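Local coordinates for flagellin hook IN motif family (Aeromonas hydrophila subsp. hydrophila, PDB 6XI1), which probably extends a bacterial RTX adhesin toward its target through tandem beta-sandwich repeats with calcium bound at their junctions, at residues 142-147 / 196-201; 233-238 / 266-271; 272-277 / 323-328; 281-286 / 317-322. All coordinates share one frame; numbering follows the deposited sequence.

Contact 1 (142-147 / 196-201). With CA (calcium ion), chain P; CA (calcium ion), chain O.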
# COMPACT_ATOMS: atom_id res chain seq x y z
N THR A 142 -7.65 2.45 -9.34
CA THR A 142 -6.49 2.02 -8.52
C THR A 142 -6.46 2.91 -7.29
O THR A 142 -6.54 4.15 -7.42
CB THR A 142 -5.19 2.10 -9.32
OG1 THR A 142 -5.41 1.30 -10.49
CG2 THR A 142 -4.00 1.58 -8.54
N GLU A 143 -6.26 2.30 -6.13
CA GLU A 143 -5.93 3.06 -4.90
C GLU A 143 -4.90 4.15 -5.21
O GLU A 143 -3.91 3.88 -5.96
CB GLU A 143 -5.46 2.04 -3.84
CG GLU A 143 -4.95 2.66 -2.56
CD GLU A 143 -4.16 1.72 -1.68
OE1 GLU A 143 -4.32 0.49 -1.89
OE2 GLU A 143 -3.56 2.19 -0.66
N ASP A 144 -5.15 5.36 -4.68
CA ASP A 144 -4.23 6.52 -4.67
C ASP A 144 -4.04 7.10 -6.08
O ASP A 144 -3.21 7.98 -6.24
CB ASP A 144 -2.91 6.14 -3.97
CG ASP A 144 -3.11 5.85 -2.47
OD1 ASP A 144 -3.88 6.60 -1.85
OD2 ASP A 144 -2.36 5.00 -1.93
N GLU A 145 -4.84 6.70 -7.06
CA GLU A 145 -4.69 7.31 -8.42
C GLU A 145 -5.14 8.78 -8.35
O GLU A 145 -4.73 9.55 -9.19
CB GLU A 145 -5.43 6.51 -9.47
CG GLU A 145 -6.93 6.68 -9.46
CD GLU A 145 -7.70 5.96 -10.59
OE1 GLU A 145 -7.37 4.78 -10.91
OE2 GLU A 145 -8.60 6.60 -11.14
N SER A 146 -5.98 9.14 -7.37
CA SER A 146 -6.48 10.51 -7.13
C SER A 146 -6.95 10.59 -5.68
O SER A 146 -6.95 9.55 -4.95
CB SER A 146 -7.63 10.90 -8.05
OG SER A 146 -8.65 9.87 -8.12
N ASN A 147 -7.27 11.79 -5.23
CA ASN A 147 -7.60 11.98 -3.80
C ASN A 147 -8.40 13.27 -3.72
O ASN A 147 -7.94 14.27 -4.28
CB ASN A 147 -6.28 12.04 -3.02
CG ASN A 147 -6.48 11.84 -1.54
OD1 ASN A 147 -6.13 12.70 -0.74
ND2 ASN A 147 -7.10 10.74 -1.18
N VAL A 196 -15.55 6.34 -5.57
CA VAL A 196 -15.25 5.74 -4.25
C VAL A 196 -14.27 6.66 -3.52
O VAL A 196 -13.35 7.25 -4.09
CB VAL A 196 -14.78 4.28 -4.37
CG1 VAL A 196 -13.47 4.16 -5.12
CG2 VAL A 196 -14.67 3.60 -2.98
N ASP A 197 -14.46 6.75 -2.20
CA ASP A 197 -13.52 7.50 -1.34
C ASP A 197 -12.18 6.73 -1.33
O ASP A 197 -12.16 5.56 -0.92
CB ASP A 197 -14.10 7.64 0.06
CG ASP A 197 -15.33 8.55 0.17
OD1 ASP A 197 -15.68 9.23 -0.82
OD2 ASP A 197 -15.90 8.64 1.25
N ASN A 198 -11.09 7.40 -1.65
CA ASN A 198 -9.72 6.81 -1.64
C ASN A 198 -9.37 6.34 -0.24
O ASN A 198 -8.71 5.30 -0.14
CB ASN A 198 -8.70 7.83 -2.11
CG ASN A 198 -7.34 7.25 -2.34
OD1 ASN A 198 -7.22 6.15 -2.87
ND2 ASN A 198 -6.33 8.04 -2.00
N SER A 199 -9.86 7.02 0.80
CA SER A 199 -9.66 6.60 2.23
C SER A 199 -10.15 5.18 2.48
O SER A 199 -9.56 4.49 3.33
CB SER A 199 -10.27 7.60 3.19
OG SER A 199 -11.66 7.61 3.04
N LYS A 200 -11.18 4.73 1.79
CA LYS A 200 -11.89 3.47 2.05
C LYS A 200 -11.18 2.31 1.35
O LYS A 200 -11.59 1.19 1.63
CB LYS A 200 -13.36 3.54 1.64
CG LYS A 200 -14.17 4.54 2.45
CD LYS A 200 -15.62 4.42 2.11
CE LYS A 200 -16.55 5.46 2.70
NZ LYS A 200 -16.05 5.92 3.99
N VAL A 201 -10.23 2.54 0.44
CA VAL A 201 -9.61 1.40 -0.31
C VAL A 201 -8.14 1.23 0.12
O VAL A 201 -7.46 0.34 -0.45
CB VAL A 201 -9.80 1.57 -1.83
CG1 VAL A 201 -11.27 1.68 -2.19
CG2 VAL A 201 -9.04 2.73 -2.37
CA CA P . -2.21 3.92 0.09
CA CA O . -2.96 -0.13 0.14
O HOH W 1 0.02 3.52 -0.83
O HOH W 2 -1.37 6.00 0.66

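Contact 2 (233-238 / 266-271). With CA (calcium ion), chain R; NA (sodium ion), chain J; CA (calcium ion), chain O; CA (calcium ion), chain P.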
# COMPACT_ATOMS: atom_id res chain seq x y z
N VAL A 233 -2.71 -0.67 -3.96
CA VAL A 233 -1.25 -0.44 -4.04
C VAL A 233 -0.67 -0.62 -2.64
O VAL A 233 -1.41 -0.43 -1.63
CB VAL A 233 -0.89 0.95 -4.61
CG1 VAL A 233 -1.36 1.12 -6.07
CG2 VAL A 233 -1.44 2.08 -3.77
N ASN A 234 0.61 -0.94 -2.58
CA ASN A 234 1.32 -1.07 -1.29
C ASN A 234 1.29 0.26 -0.55
O ASN A 234 1.57 1.34 -1.15
CB ASN A 234 2.77 -1.53 -1.40
CG ASN A 234 3.29 -1.83 -0.01
OD1 ASN A 234 2.68 -2.63 0.68
ND2 ASN A 234 4.36 -1.17 0.38
N ASP A 235 0.99 0.17 0.73
CA ASP A 235 1.30 1.21 1.75
C ASP A 235 2.52 0.80 2.58
O ASP A 235 2.58 -0.41 3.06
CB ASP A 235 0.08 1.45 2.65
CG ASP A 235 -1.03 2.22 1.94
OD1 ASP A 235 -1.69 1.66 1.05
OD2 ASP A 235 -1.09 3.47 2.18
N ALA A 236 3.49 1.71 2.67
CA ALA A 236 4.74 1.54 3.46
C ALA A 236 4.30 1.23 4.88
O ALA A 236 3.33 1.87 5.39
CB ALA A 236 5.62 2.75 3.37
N ALA A 237 4.89 0.20 5.48
CA ALA A 237 4.70 -0.07 6.91
C ALA A 237 5.15 1.15 7.71
O ALA A 237 6.00 1.95 7.27
CB ALA A 237 5.45 -1.31 7.30
N VAL A 238 4.63 1.24 8.93
CA VAL A 238 5.04 2.33 9.84
C VAL A 238 5.79 1.64 10.97
O VAL A 238 5.18 0.86 11.65
CB VAL A 238 3.86 3.19 10.35
CG1 VAL A 238 4.34 4.21 11.37
CG2 VAL A 238 3.19 3.91 9.19
N ASP A 266 0.81 -1.84 9.40
CA ASP A 266 0.70 -1.78 7.92
C ASP A 266 -0.78 -1.72 7.56
O ASP A 266 -1.48 -2.68 7.78
CB ASP A 266 1.47 -2.94 7.28
CG ASP A 266 1.77 -2.71 5.82
OD1 ASP A 266 0.80 -2.30 5.09
OD2 ASP A 266 2.96 -2.96 5.39
N VAL A 267 -1.22 -0.64 6.93
CA VAL A 267 -2.67 -0.54 6.56
C VAL A 267 -3.08 -1.64 5.57
O VAL A 267 -4.29 -1.97 5.48
CB VAL A 267 -3.06 0.87 6.10
CG1 VAL A 267 -2.74 1.89 7.16
CG2 VAL A 267 -2.44 1.24 4.78
N ASP A 268 -2.13 -2.25 4.87
CA ASP A 268 -2.44 -3.37 3.94
C ASP A 268 -2.80 -4.65 4.68
O ASP A 268 -3.19 -5.58 3.98
CB ASP A 268 -1.30 -3.63 2.95
CG ASP A 268 -0.98 -2.39 2.17
OD1 ASP A 268 -1.96 -1.75 1.65
OD2 ASP A 268 0.20 -2.06 2.13
N GLY A 269 -2.65 -4.69 6.01
CA GLY A 269 -3.23 -5.77 6.84
C GLY A 269 -2.21 -6.40 7.80
O GLY A 269 -1.00 -6.13 7.66
N ALA A 270 -2.69 -7.28 8.67
CA ALA A 270 -1.88 -8.06 9.65
C ALA A 270 -0.87 -8.97 8.93
O ALA A 270 0.21 -9.14 9.50
CB ALA A 270 -2.77 -8.86 10.57
N ASP A 271 -1.19 -9.48 7.73
CA ASP A 271 -0.25 -10.26 6.87
C ASP A 271 1.08 -9.49 6.70
O ASP A 271 2.17 -10.08 6.70
CB ASP A 271 -0.91 -10.65 5.54
CG ASP A 271 -1.72 -9.58 4.79
OD1 ASP A 271 -1.85 -8.40 5.27
OD2 ASP A 271 -2.23 -9.92 3.69
CA CA R . 2.28 -2.55 3.10
NA NA J . -3.39 -7.54 3.39
CA CA O . -2.96 -0.13 0.14
CA CA P . -2.21 3.92 0.09
O HOH W 1 0.02 3.52 -0.83
O HOH W 3 0.75 1.60 6.77
O HOH W 4 -4.91 -8.16 4.88
O HOH W 5 -1.87 -7.29 1.72
O HOH W 6 -4.36 -8.84 1.74
O HOH W 7 -5.27 -6.24 2.25

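Contact 3 (272-277 / 323-328). With CA (calcium ion), chain R; GOL (glycerol), chain D.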
# COMPACT_ATOMS: atom_id res chain seq x y z
N GLU A 272 1.02 -8.17 6.64
CA GLU A 272 2.20 -7.31 6.35
C GLU A 272 2.80 -6.69 7.61
O GLU A 272 3.92 -6.16 7.50
CB GLU A 272 1.80 -6.21 5.36
CG GLU A 272 1.60 -6.77 3.99
CD GLU A 272 1.42 -5.81 2.83
OE1 GLU A 272 1.88 -4.61 2.86
OE2 GLU A 272 0.76 -6.26 1.92
N ALA A 273 2.05 -6.68 8.72
CA ALA A 273 2.43 -5.93 9.94
C ALA A 273 3.36 -6.84 10.76
O ALA A 273 3.01 -7.17 11.92
CB ALA A 273 1.23 -5.48 10.74
N LYS A 274 4.50 -7.20 10.19
CA LYS A 274 5.56 -7.95 10.91
C LYS A 274 6.89 -7.77 10.18
O LYS A 274 6.90 -7.24 9.05
CB LYS A 274 5.20 -9.43 11.08
CG LYS A 274 4.60 -10.12 9.89
CD LYS A 274 4.13 -11.56 10.16
CE LYS A 274 2.65 -11.69 10.41
NZ LYS A 274 2.15 -13.03 10.03
N PHE A 275 7.97 -8.19 10.84
CA PHE A 275 9.33 -8.08 10.26
C PHE A 275 9.68 -9.36 9.54
O PHE A 275 9.19 -10.44 9.88
CB PHE A 275 10.33 -7.73 11.33
CG PHE A 275 10.07 -6.37 11.91
CD1 PHE A 275 10.64 -5.26 11.33
CD2 PHE A 275 9.25 -6.21 13.02
CE1 PHE A 275 10.42 -4.01 11.87
CE2 PHE A 275 8.97 -4.95 13.52
CZ PHE A 275 9.59 -3.87 12.97
N LEU A 276 10.54 -9.22 8.53
CA LEU A 276 11.33 -10.34 7.98
C LEU A 276 12.42 -10.63 9.00
O LEU A 276 13.24 -9.73 9.29
CB LEU A 276 11.90 -9.94 6.63
CG LEU A 276 10.88 -9.59 5.55
CD1 LEU A 276 11.57 -8.95 4.37
CD2 LEU A 276 10.11 -10.83 5.13
N ALA A 277 12.37 -11.81 9.58
CA ALA A 277 13.34 -12.27 10.60
C ALA A 277 14.69 -12.46 9.90
O ALA A 277 14.73 -12.97 8.78
CB ALA A 277 12.88 -13.53 11.26
N ALA A 323 13.82 -4.91 7.68
CA ALA A 323 12.65 -4.75 6.77
C ALA A 323 11.41 -5.42 7.34
O ALA A 323 11.49 -6.53 7.91
CB ALA A 323 13.01 -5.32 5.41
N SER A 324 10.26 -4.84 7.05
CA SER A 324 8.93 -5.47 7.21
C SER A 324 8.66 -6.36 6.01
O SER A 324 9.42 -6.29 4.99
CB SER A 324 7.86 -4.41 7.39
OG SER A 324 7.79 -3.61 6.24
N VAL A 325 7.59 -7.14 6.10
CA VAL A 325 7.15 -8.11 5.06
C VAL A 325 7.12 -7.44 3.69
O VAL A 325 7.54 -8.10 2.72
CB VAL A 325 5.76 -8.68 5.43
CG1 VAL A 325 5.12 -9.44 4.28
CG2 VAL A 325 5.86 -9.52 6.67
N ASP A 326 6.66 -6.19 3.56
CA ASP A 326 6.46 -5.57 2.22
C ASP A 326 7.75 -4.88 1.75
O ASP A 326 7.73 -4.22 0.67
CB ASP A 326 5.26 -4.63 2.26
CG ASP A 326 5.54 -3.31 2.97
OD1 ASP A 326 6.67 -3.12 3.53
OD2 ASP A 326 4.65 -2.47 2.97
N GLY A 327 8.85 -5.00 2.50
CA GLY A 327 10.15 -4.45 2.12
C GLY A 327 10.38 -3.05 2.64
O GLY A 327 11.46 -2.49 2.38
N THR A 328 9.45 -2.48 3.43
CA THR A 328 9.71 -1.18 4.09
C THR A 328 10.92 -1.34 5.03
O THR A 328 10.94 -2.28 5.80
CB THR A 328 8.46 -0.74 4.89
OG1 THR A 328 7.34 -0.71 3.99
CG2 THR A 328 8.73 0.56 5.60
CA CA R . 2.28 -2.55 3.10
C1 GOL D . 15.95 -8.36 8.60
O1 GOL D . 14.72 -7.66 8.50
C2 GOL D . 16.56 -8.78 7.27
O2 GOL D . 16.67 -10.19 7.26
C3 GOL D . 15.90 -8.28 6.02
O3 GOL D . 16.86 -7.61 5.20
O HOH W 8 5.14 -4.69 5.70

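Contact 4 (281-286 / 317-322)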
# COMPACT_ATOMS: atom_id res chain seq x y z
N VAL A 281 21.09 -5.49 7.59
CA VAL A 281 22.19 -5.19 6.64
C VAL A 281 23.03 -4.12 7.26
O VAL A 281 22.49 -3.03 7.61
CB VAL A 281 21.68 -4.76 5.25
CG1 VAL A 281 22.86 -4.43 4.34
CG2 VAL A 281 20.78 -5.81 4.67
N ALA A 282 24.29 -4.43 7.54
CA ALA A 282 25.21 -3.56 8.31
C ALA A 282 25.76 -2.42 7.45
O ALA A 282 26.00 -2.60 6.25
CB ALA A 282 26.32 -4.35 8.96
N SER A 283 25.93 -1.27 8.05
CA SER A 283 26.77 -0.16 7.51
C SER A 283 28.16 -0.72 7.16
O SER A 283 28.70 -1.61 7.87
CB SER A 283 26.86 1.01 8.47
OG SER A 283 27.17 0.61 9.78
N ASN A 284 28.71 -0.25 6.05
CA ASN A 284 30.09 -0.66 5.69
C ASN A 284 31.05 -0.34 6.85
O ASN A 284 31.00 0.77 7.43
CB ASN A 284 30.47 -0.07 4.33
CG ASN A 284 29.65 -0.66 3.21
OD1 ASN A 284 29.10 -1.76 3.33
ND2 ASN A 284 29.45 0.10 2.14
N GLY A 285 31.90 -1.30 7.22
CA GLY A 285 32.90 -1.12 8.27
C GLY A 285 32.32 -1.46 9.63
O GLY A 285 33.12 -1.43 10.62
N ALA A 286 31.06 -1.89 9.72
CA ALA A 286 30.50 -2.34 11.03
C ALA A 286 31.33 -3.52 11.56
O ALA A 286 31.58 -4.53 10.77
CB ALA A 286 29.06 -2.75 10.93
N VAL A 317 29.84 4.66 15.39
CA VAL A 317 28.41 4.46 15.10
C VAL A 317 28.24 3.42 14.00
O VAL A 317 28.93 3.55 12.95
CB VAL A 317 27.75 5.80 14.73
CG1 VAL A 317 26.27 5.63 14.40
CG2 VAL A 317 27.98 6.82 15.84
N GLU A 318 27.42 2.41 14.26
CA GLU A 318 27.10 1.35 13.28
C GLU A 318 25.60 1.33 13.07
O GLU A 318 24.83 1.43 14.07
CB GLU A 318 27.59 -0.02 13.77
CG GLU A 318 29.04 0.01 14.13
CD GLU A 318 29.71 -1.34 14.38
OE1 GLU A 318 29.03 -2.32 14.75
OE2 GLU A 318 30.94 -1.33 14.27
N THR A 319 25.15 1.19 11.83
CA THR A 319 23.71 1.14 11.52
C THR A 319 23.37 -0.19 10.86
O THR A 319 24.21 -0.80 10.14
CB THR A 319 23.28 2.35 10.69
OG1 THR A 319 23.97 2.28 9.44
CG2 THR A 319 23.64 3.65 11.35
N PHE A 320 22.18 -0.67 11.12
CA PHE A 320 21.66 -1.96 10.60
C PHE A 320 20.29 -1.71 10.00
O PHE A 320 19.39 -1.12 10.71
CB PHE A 320 21.63 -2.99 11.73
CG PHE A 320 23.00 -3.19 12.29
CD1 PHE A 320 23.51 -2.33 13.26
CD2 PHE A 320 23.85 -4.13 11.72
CE1 PHE A 320 24.80 -2.49 13.74
CE2 PHE A 320 25.14 -4.26 12.18
CZ PHE A 320 25.62 -3.43 13.18
N THR A 321 20.11 -2.11 8.75
CA THR A 321 18.82 -1.96 8.03
C THR A 321 18.00 -3.23 8.18
O THR A 321 18.49 -4.31 7.81
CB THR A 321 18.98 -1.59 6.55
OG1 THR A 321 19.76 -0.39 6.58
CG2 THR A 321 17.64 -1.32 5.94
N VAL A 322 16.79 -3.10 8.75
CA VAL A 322 15.84 -4.24 8.85
C VAL A 322 14.63 -3.92 7.98
O VAL A 322 14.49 -2.78 7.58
CB VAL A 322 15.44 -4.52 10.32
CG1 VAL A 322 16.63 -4.96 11.15
CG2 VAL A 322 14.72 -3.34 10.93
O HOH W 9 22.62 -0.08 7.37

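Contact 1 (142-147 / 196-201)
The amide of Asn198 meets Asp144 twice, once at the backbone and once at the carboxylate. Its OD1 accepts from Asp144 N at 2.9 Å, while Asn198 ND2 donates to Asp144 OD1 at 2.8 Å. The two side chains cross at about a right angle, and the amide and carboxylate planes stand 83° apart. Asp144 OD1 lies nearly in the amide plane and is approached on its anti side. With Asn198 CG turned anti to its own backbone N (chi1 -171°), both polar ends of the amide are directed at the turn, and the two bonds oppose rotation of the group. The turn itself is of type II, running from Thr142 to Glu145. The other oxygen, Asp144 OD2, binds the calcium ion of chain P at 2.3 Å. Glu143 lies alongside: its CB packs on Val201 CG2 at 3.9 Å, and CG, anti to the backbone N (chi1 174°), leads an extended chain to the metals. Glu143 OE2 is shared, 2.3 Å from the calcium ion of chain P and 2.5 Å from that of chain O, which Glu143 OE1 also binds. Gln202 and Asp235 contribute to the ion that Asp144 binds, and two waters complete its shell. Asn198 is therefore a second-shell residue that holds the Asp144 carboxylate in place. The crowding of acidic oxygens suggests that the site depends on calcium to offset their mutual repulsion.

Contact 2 (233-238 / 266-271)
Val233 O and Asp268 OD1 come together on the calcium ion of chain O, each 2.4 Å from the metal. At Asn234, CG anti to the backbone N (chi1 -171°) carries OD1 to the calcium ion of chain R, 2.9 Å from Asp268 OD2, a fellow ligand; the amide and carboxylate planes are 40° apart. Water 1, donating to Asn234 O, is a ligand of the calcium ion of chain P. Asp235 is central to the contact. Its backbone N donates to the syn lone pair of Asp268 OD2 at 2.7 Å, its O binds the chain R ion at 2.2 Å, and its OD1 bridges the other two ions. Val267 CG2 lies close against Asp235, 3.3 Å from its CB. Water 3 joins Ala236 O to Val267 N. At Ala237, CB lies 3.5 Å from OD2 of Asp266, whose carboxylate grips the chain R ion with both oxygens. Asp266 OD1 also accepts from Asp268 N, an Asx turn that fixes the first ligand relative to the next. Asp268 thus spans two calcium ions, one oxygen on each, while Asp235 reaches all three. The shared ligands suggest that the ions are coupled, and losing one would probably disturb its neighbours.

Contact 3 (272-277 / 323-328)
Glu272 and Asp326 reach the calcium ion of chain R from opposite segments, Glu272 OE1 at 2.1 Å and Asp326 OD2 at 2.4 Å. The side chains cross at about a right angle with their carboxylate planes 58° apart, and Glu272 OE1 passes 3.4 Å from Asp326 CB. Each gives the metal a single oxygen. Asp326 CG sits between its backbone N and carbonyl carbon (chi1 76°), sending OD2 to the metal while OD1 accepts from Thr328 N, an Asx turn, and also from Thr328 OG1. Behind the ligands sits water 8, which donates to Glu272 O at 2.6 Å and accepts from Ser324 OG and Asp326 N, tying the two segments together next to the ion. Farther out come two backbone bonds, Val325 N to Lys274 O (3.0 Å) and Leu276 N to Ala323 O (2.9 Å), on either side of the bridged pair Phe275 and Ser324. Val325 CG2 lies beside Lys274 CG at 3.5 Å, the side chains pointing the same way, and Leu276 CD1 touches Ala323 CB. The Phe275 ring leaves this seam for Ile239, Leu262 and Val264, with Ala323 O near the plane at its edge. Asn234, Asp235, Asp266 and Asp268 complete the calcium shell. This is a calcium site built largely from acidic and asparagine side chains of loops at the end of a cadherin-like beta-sandwich, at the junction with the preceding repeat.

Contact 4 (281-286 / 317-322)
Val281 O is gripped from several sides: Thr321 N donates to it at 2.8 Å, water 9 donates at 3.0 Å, and Phe320 CA makes a CH...O contact. Val281 N returns a bond to Thr321 O, which makes Val281 and Thr321 a hydrogen-bonded antiparallel pair. The ladder runs on with Ser283 N to Thr319 O at 2.7 Å. Here the chain of 281-286 bends away, and a side chain replaces the backbone carbonyl: Thr319 N gives a nearly straight bond (2.9 Å, 169°) to Ser283 OG. That hydroxyl lies between its backbone N and carbonyl carbon (chi1 48°), which points OG at Thr319 N. On the face opposite Val281 and Thr321, Ala282 and Phe320 are a non-hydrogen-bonded pair, and Ala282 CB meets the ring obliquely, 3.4 Å from Phe320 CE2. Ala286 CB approaches Phe320 CZ at 4.2 Å, brought back by the type II turn from Ser283 to Ala286. The Glu318 carboxylate packs against Ala286, Glu318 OE2 3.4 Å from Ala286 CA, with Glu318 OE1 in the plane of the Phe320 ring at its edge. The same carboxylate is held by Tyr300 OH, the backbone N atoms of Leu287 and Gly288, and a salt bridge from Lys316. The Phe320 ring also touches Leu290 and meets the ring of Tyr300. These are neighbouring antiparallel strands of the beta-sandwich, 278-282 and 315-323, the first running out into the turn.

How the contacts relate
The contacts follow the chain from one repeat junction into the body of the next sandwich. Contact 1 lies beside strands 132-142 and 191-197 at the end of one sandwich; contact 2 joins the linker between strand 223-231 of that sandwich and strand 238-248 of the next to the loop after strand 255-265. Their centres are about 15 Å apart, and they share two calcium ions and water 1. Contact 3, with its centre about 9 Å from that of contact 2, shares the third calcium. Contact 4 is nested within the loop closed by contact 3, about 18 Å from it between centres, on strands 278-282 and 315-323. Metal bonds join successive sandwiches, consistent with calcium stiffening an extended adhesin.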